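Local atomic coordinates of putative redox protein (Lactobacillus casei, PDB entry 2QL8), a protein that probably acts as a thiol-dependent redox enzyme of the OsmC/Ohr family, whose characterised members reduce organic hydroperoxides. Residues T58-T63 against G77-K82. Residues are numbered along the deposited sequence; the frame is centred on the assembly and turned at random. Where two conformers were deposited one is given.
With BEZ (benzoic acid), chain C.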
ATOM      1  N   THR A  58       3.871  -5.410   6.883  1.00 12.86           N
ATOM      2  CA  THR A  58       5.180  -4.944   7.350  1.00 13.15           C
ATOM      3  C   THR A  58       5.041  -3.813   8.348  1.00 13.80           C
ATOM      4  O   THR A  58       5.758  -3.787   9.370  1.00 14.82           O
ATOM      5  CB  THR A  58       6.083  -4.570   6.148  1.00 14.01           C
ATOM      6  OG1 THR A  58       6.246  -5.732   5.321  1.00 15.27           O
ATOM      7  CG2 THR A  58       7.442  -4.048   6.583  1.00 15.63           C
ATOM      8  N   CYS A  59       4.137  -2.875   8.050  1.00 13.90           N
ATOM      9  CA  CYS A  59       3.950  -1.741   8.944  1.00 13.03           C
ATOM     10  C   CYS A  59       3.361  -2.171  10.307  1.00 13.74           C
ATOM     11  O   CYS A  59       3.838  -1.742  11.391  1.00 14.41           O
ATOM     12  CB  CYS A  59       3.076  -0.675   8.304  1.00 15.24           C
ATOM     13  SG  CYS A  59       3.214   0.949   9.042  1.00 15.75           S
ATOM     14  N   LEU A  60       2.367  -3.049  10.257  1.00 13.59           N
ATOM     15  CA  LEU A  60       1.773  -3.554  11.471  1.00 13.45           C
ATOM     16  C   LEU A  60       2.806  -4.309  12.307  1.00 14.78           C
ATOM     17  O   LEU A  60       2.877  -4.151  13.535  1.00 15.14           O
ATOM     18  CB  LEU A  60       0.563  -4.436  11.189  1.00 14.37           C
ATOM     19  CG  LEU A  60      -0.763  -3.720  10.918  1.00 13.88           C
ATOM     20  CD1 LEU A  60      -1.801  -4.716  10.266  1.00 15.18           C
ATOM     21  CD2 LEU A  60      -1.332  -2.971  12.140  1.00 15.10           C
ATOM     22  N   GLU A  61       3.604  -5.135  11.625  1.00 14.33           N
ATOM     23  CA  GLU A  61       4.610  -5.949  12.292  1.00 13.87           C
ATOM     24  C   GLU A  61       5.677  -5.048  12.958  1.00 14.89           C
ATOM     25  O   GLU A  61       6.105  -5.300  14.097  1.00 14.70           O
ATOM     26  CB  GLU A  61       5.218  -6.953  11.310  1.00 16.03           C
ATOM     27  CG  GLU A  61       6.313  -7.883  11.925  1.00 15.73           C
ATOM     28  CD  GLU A  61       5.771  -8.994  12.806  1.00 17.55           C
ATOM     29  OE1 GLU A  61       4.614  -8.899  13.286  1.00 18.09           O
ATOM     30  OE2 GLU A  61       6.576  -9.964  13.010  1.00 20.21           O
ATOM     31  N   ALA A  62       6.108  -3.995  12.256  1.00 14.06           N
ATOM     32  CA  ALA A  62       7.073  -3.016  12.813  1.00 15.03           C
ATOM     33  C   ALA A  62       6.488  -2.321  14.024  1.00 14.38           C
ATOM     34  O   ALA A  62       7.166  -2.085  15.041  1.00 16.32           O
ATOM     35  CB  ALA A  62       7.500  -1.980  11.766  1.00 15.33           C
ATOM     36  N   THR A  63       5.213  -1.958  13.920  1.00 13.89           N
ATOM     37  CA  THR A  63       4.546  -1.271  15.027  1.00 13.08           C
ATOM     38  C   THR A  63       4.451  -2.214  16.246  1.00 14.33           C
ATOM     39  O   THR A  63       4.715  -1.812  17.377  1.00 15.66           O
ATOM     40  CB  THR A  63       3.134  -0.735  14.643  1.00 14.12           C
ATOM     41  OG1 THR A  63       3.201  -0.019  13.418  1.00 14.79           O
ATOM     42  CG2 THR A  63       2.507   0.149  15.745  1.00 14.88           C
ATOM     43  N   GLY A  77       5.626 -11.563  17.564  1.00 22.23           N
ATOM     44  CA  GLY A  77       4.433 -11.244  16.817  1.00 21.20           C
ATOM     45  C   GLY A  77       4.556 -11.603  15.334  1.00 19.38           C
ATOM     46  O   GLY A  77       5.655 -11.722  14.804  1.00 20.93           O
ATOM     47  N   ALA A  78       3.405 -11.779  14.687  1.00 19.57           N
ATOM     48  CA  ALA A  78       3.316 -11.997  13.238  1.00 18.24           C
ATOM     49  C   ALA A  78       2.029 -11.390  12.755  1.00 17.65           C
ATOM     50  O   ALA A  78       1.005 -11.352  13.479  1.00 18.99           O
ATOM     51  CB  ALA A  78       3.387 -13.480  12.895  1.00 18.45           C
ATOM     52  N   VAL A  79       2.049 -10.925  11.497  1.00 17.42           N
ATOM     53  CA  VAL A  79       0.864 -10.306  10.889  1.00 16.24           C
ATOM     54  C   VAL A  79       0.632 -10.933   9.506  1.00 16.93           C
ATOM     55  O   VAL A  79       1.576 -11.081   8.724  1.00 18.48           O
ATOM     56  CB  VAL A  79       1.036  -8.760  10.760  1.00 15.60           C
ATOM     57  CG1 VAL A  79      -0.195  -8.114  10.115  1.00 16.16           C
ATOM     58  CG2 VAL A  79       1.354  -8.139  12.151  1.00 16.34           C
ATOM     59  N   ARG A  80      -0.629 -11.240   9.231  1.00 15.99           N
ATOM     60  CA  ARG A  80      -1.084 -11.684   7.921  1.00 16.43           C
ATOM     61  C   ARG A  80      -2.170 -10.741   7.455  1.00 18.05           C
ATOM     62  O   ARG A  80      -3.093 -10.438   8.199  1.00 18.42           O
ATOM     63  CB  ARG A  80      -1.656 -13.110   8.029  1.00 20.05           C
ATOM     64  CG  ARG A  80      -2.220 -13.571   6.692  1.00 24.84           C
ATOM     65  CD  ARG A  80      -2.443 -15.074   6.710  1.00 29.38           C
ATOM     66  NE  ARG A  80      -3.514 -15.456   7.611  1.00 32.03           N
ATOM     67  CZ  ARG A  80      -4.001 -16.703   7.655  1.00 38.13           C
ATOM     68  NH1 ARG A  80      -3.470 -17.629   6.858  1.00 40.10           N
ATOM     69  NH2 ARG A  80      -4.988 -17.036   8.492  1.00 37.14           N
ATOM     70  N   VAL A  81      -2.081 -10.271   6.208  1.00 16.84           N
ATOM     71  CA  VAL A  81      -3.081  -9.386   5.656  1.00 15.05           C
ATOM     72  C   VAL A  81      -3.651 -10.058   4.414  1.00 16.25           C
ATOM     73  O   VAL A  81      -2.900 -10.429   3.504  1.00 18.90           O
ATOM     74  CB  VAL A  81      -2.483  -7.980   5.312  1.00 16.09           C
ATOM     75  CG1 VAL A  81      -3.488  -7.119   4.540  1.00 18.50           C
ATOM     76  CG2 VAL A  81      -1.975  -7.284   6.599  1.00 16.16           C
ATOM     77  N   LYS A  82      -4.978 -10.122   4.380  1.00 16.66           N
ATOM     78  CA  LYS A  82      -5.681 -10.589   3.179  0.70 19.00           C
ATOM     79  C   LYS A  82      -6.281  -9.385   2.469  1.00 17.36           C
ATOM     80  O   LYS A  82      -6.840  -8.493   3.096  1.00 17.13           O
ATOM     81  CB  LYS A  82      -6.771 -11.604   3.550  0.70 20.51           C
ATOM     82  CG  LYS A  82      -7.444 -12.293   2.348  0.70 21.41           C
ATOM     83  CD  LYS A  82      -8.480 -13.292   2.855  0.70 24.47           C
ATOM     84  CE  LYS A  82      -9.162 -14.065   1.726  0.70 30.48           C
ATOM     85  NZ  LYS A  82      -9.895 -15.251   2.303  0.70 38.98           N
TER
HETATM   86  C   BEZ C 143       5.259   3.699  16.708  1.00 17.96           C
HETATM   87  O1  BEZ C 143       6.070   4.125  17.610  1.00 20.33           O
HETATM   88  O2  BEZ C 143       4.118   3.946  16.779  1.00 13.64           O
HETATM   89  C1  BEZ C 143       5.695   2.966  15.485  1.00 18.48           C
HETATM   90  C2  BEZ C 143       6.988   2.415  15.484  1.00 18.75           C
HETATM   91  C3  BEZ C 143       7.427   1.735  14.349  1.00 21.71           C
HETATM   92  C4  BEZ C 143       6.575   1.619  13.241  1.00 21.13           C
HETATM   93  C5  BEZ C 143       5.291   2.183  13.260  1.00 18.72           C
HETATM   94  C6  BEZ C 143       4.820   2.838  14.351  1.00 17.48           C
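Val79 is wedged between Leu60 and Glu61. Its CG1 lies 3.8 Å from Leu60 CD1, the two side chains meeting at about a right angle, while CG2 faces Leu60 CB and Glu61. On that side Val79 CG2 is 3.5 Å from Glu61 OE1. The segment axes run nearly antiparallel and approach to 7.7 Å, which places helix 48-70 against strand 77-88, whose sheet continues into the second subunit. Glu61 leaves the helix with CG anti to the backbone N; the bend at chi2 (76°) then carries the carboxyl group to the strand backbone. There OE1 stands 3.4 Å from Ala78 CA. Glu61 OE2 is 2.7 Å from Gly77 O and shares a weak hydrogen bond with His75 NE2. With an alanine at Glu61, His75 is likely to lose this partner and a gap to open beside Val79 CG2. On the helix face turned to the bound benzoic acid, Thr63 OG1 approaches ligand carbon C5 closely (3.0 Å) and hydrogen-bonds Cys59 O from above its carbonyl plane, on the face opposite Thr63 N. Cys59 also packs on Cys121, consistent with the paired redox cysteines of OsmC/Ohr proteins. Chemically, a buried acid group thus lies against the strand backbone beside apolar helix-to-sheet packing.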